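Local coordinates for methyl-CpG-binding domain protein 1 (Homo sapiens, PDB 5W9Q), which represses transcription at CpG-island promoters, its third CXXC zinc finger, the part described here, binding DNA that contains unmethylated CpG dinucleotides, at residues C29-P32 / K33-G36. Residues are numbered along the deposited sequence; the frame is centred on the assembly and turned at random.
Sequences CDKP and KFGG
The carbonyl oxygen of Lys-31 accepts two backbone N-H groups from opposite faces of its plane: Gly-36 N at 2.9 Å from Lys-31 O, with an N-H...O angle of 150°, and Phe-34 N at 3.0 Å from the same oxygen, more bent. Each donor lies well out of the carbonyl plane, one on each side, and so uses neither lone-pair direction. One residue on, Gly-35 N bonds to Pro-32 O at 2.9 Å. The i to i+3 spacing of this bond and of the Phe-34 bond marks a short 3-10 turn that follows helix 26-30. The Gly-36 bond (6→1) encloses the Gly-35 bond (5→2), a Schellman motif that ends the turn, with Gly-35 as its positive-phi residue (103°). Gly-36 CA makes a CA-H...O contact with Cys-29 O at 3.0 Å, an approach that the absence of a side chain allows. A water bridges the helix end to the turn, donating to both Cys-29 O and Phe-34 O.

Among the side chains, Lys-31 and Lys-33 run alongside each other in the same direction, Lys-31 CD lying 3.9 Å from Lys-33 CE. Lys-33 CG, set between its backbone N and carbonyl carbon (chi1 71°), lies over one face of the Phe-34 ring, offset toward the rim. Lys-31 CB approaches that ring obliquely, 4.2 Å from Phe-34 CD2. The ring also packs near the zinc ligand Cys-28, so the turn abuts the metal site of Cys-22, Cys-25, Cys-28 and Cys-44.

The two ammonium groups, 5.7 Å apart between Lys-31 NZ and Lys-33 NZ, each have their own anion: a DNA phosphate for Lys-31 and Asp-21 for Lys-33. The two positive ends are thus probably neutralised separately while lying side by side, on a turn that meets the DNA backbone.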
ATOM      1  N   CYS A  29       9.103  -0.989   3.529  1.00 37.01           N
ATOM      2  CA  CYS A  29      10.328  -1.621   4.089  1.00 40.64           C
ATOM      3  C   CYS A  29      10.487  -3.102   3.761  1.00 39.52           C
ATOM      4  O   CYS A  29      11.589  -3.574   3.636  1.00 42.71           O
ATOM      5  CB  CYS A  29      10.363  -1.470   5.600  1.00 43.18           C
ATOM      6  SG  CYS A  29      10.682   0.255   5.961  1.00 47.07           S
ATOM      7  N   ASP A  30       9.374  -3.805   3.658  1.00 36.59           N
ATOM      8  CA  ASP A  30       9.374  -5.215   3.288  1.00 36.40           C
ATOM      9  C   ASP A  30       9.691  -5.478   1.788  1.00 36.06           C
ATOM     10  O   ASP A  30      10.081  -6.567   1.443  1.00 36.34           O
ATOM     11  CB  ASP A  30       8.021  -5.823   3.689  1.00 34.46           C
ATOM     12  CG  ASP A  30       7.845  -7.222   3.202  1.00 35.18           C
ATOM     13  OD1 ASP A  30       8.419  -8.128   3.811  1.00 36.88           O
ATOM     14  OD2 ASP A  30       7.147  -7.412   2.185  1.00 33.78           O
ATOM     15  N   LYS A  31       9.452  -4.489   0.905  1.00 34.86           N
ATOM     16  CA  LYS A  31       9.750  -4.627  -0.530  1.00 35.92           C
ATOM     17  C   LYS A  31      11.226  -4.862  -0.754  1.00 39.00           C
ATOM     18  O   LYS A  31      12.053  -4.190  -0.156  1.00 40.39           O
ATOM     19  CB  LYS A  31       9.267  -3.396  -1.334  1.00 35.92           C
ATOM     20  CG  LYS A  31       7.744  -3.217  -1.288  1.00 34.40           C
ATOM     21  CD  LYS A  31       7.269  -1.956  -2.052  1.00 36.69           C
ATOM     22  CE  LYS A  31       5.791  -1.956  -2.392  1.00 36.09           C
ATOM     23  NZ  LYS A  31       5.570  -3.102  -3.356  1.00 38.67           N
ATOM     24  N   PRO A  32      11.582  -5.868  -1.629  1.00 40.81           N
ATOM     25  CA  PRO A  32      12.968  -6.089  -2.004  1.00 44.80           C
ATOM     26  C   PRO A  32      13.676  -4.827  -2.441  1.00 46.51           C
ATOM     27  O   PRO A  32      14.773  -4.607  -1.985  1.00 49.43           O
ATOM     28  CB  PRO A  32      12.885  -7.079  -3.179  1.00 46.03           C
ATOM     29  CG  PRO A  32      11.642  -7.810  -2.979  1.00 43.49           C
ATOM     30  CD  PRO A  32      10.686  -6.896  -2.209  1.00 39.56           C
ATOM     31  N   LYS A  33      13.028  -3.972  -3.251  1.00 44.77           N
ATOM     32  CA  LYS A  33      13.693  -2.741  -3.720  1.00 47.97           C
ATOM     33  C   LYS A  33      14.088  -1.758  -2.584  1.00 48.91           C
ATOM     34  O   LYS A  33      14.970  -0.949  -2.770  1.00 52.54           O
ATOM     35  CB  LYS A  33      12.845  -1.995  -4.775  1.00 47.53           C
ATOM     36  CG  LYS A  33      11.590  -1.329  -4.228  1.00 44.45           C
ATOM     37  CD  LYS A  33      10.840  -0.527  -5.269  1.00 45.27           C
ATOM     38  CE  LYS A  33       9.509  -0.083  -4.668  1.00 42.63           C
ATOM     39  NZ  LYS A  33       8.878   1.041  -5.407  1.00 44.69           N
ATOM     40  N   PHE A  34      13.397  -1.827  -1.447  1.00 46.08           N
ATOM     41  CA  PHE A  34      13.734  -1.028  -0.249  1.00 48.19           C
ATOM     42  C   PHE A  34      14.616  -1.768   0.743  1.00 51.23           C
ATOM     43  O   PHE A  34      15.058  -1.182   1.751  1.00 55.07           O
ATOM     44  CB  PHE A  34      12.468  -0.508   0.392  1.00 44.77           C
ATOM     45  CG  PHE A  34      11.816   0.605  -0.395  1.00 44.44           C
ATOM     46  CD1 PHE A  34      12.538   1.744  -0.744  1.00 48.63           C
ATOM     47  CD2 PHE A  34      10.480   0.538  -0.755  1.00 41.07           C
ATOM     48  CE1 PHE A  34      11.939   2.763  -1.459  1.00 49.33           C
ATOM     49  CE2 PHE A  34       9.869   1.577  -1.452  1.00 41.57           C
ATOM     50  CZ  PHE A  34      10.604   2.673  -1.820  1.00 45.69           C
ATOM     51  N   GLY A  35      14.955  -3.008   0.414  1.00 51.79           N
ATOM     52  CA  GLY A  35      15.927  -3.783   1.169  1.00 55.78           C
ATOM     53  C   GLY A  35      15.290  -4.822   2.063  1.00 53.86           C
ATOM     54  O   GLY A  35      15.988  -5.481   2.831  1.00 56.69           O
ATOM     55  N   GLY A  36      13.978  -4.977   1.927  1.00 49.37           N
ATOM     56  CA  GLY A  36      13.229  -5.927   2.693  1.00 48.32           C
ATOM     57  C   GLY A  36      13.329  -7.314   2.152  1.00 49.89           C
ATOM     58  O   GLY A  36      13.956  -7.549   1.110  1.00 51.65           O
TER
HETATM   59  O   HOH W   1      13.962  -2.571   4.338  0.50 32.02           O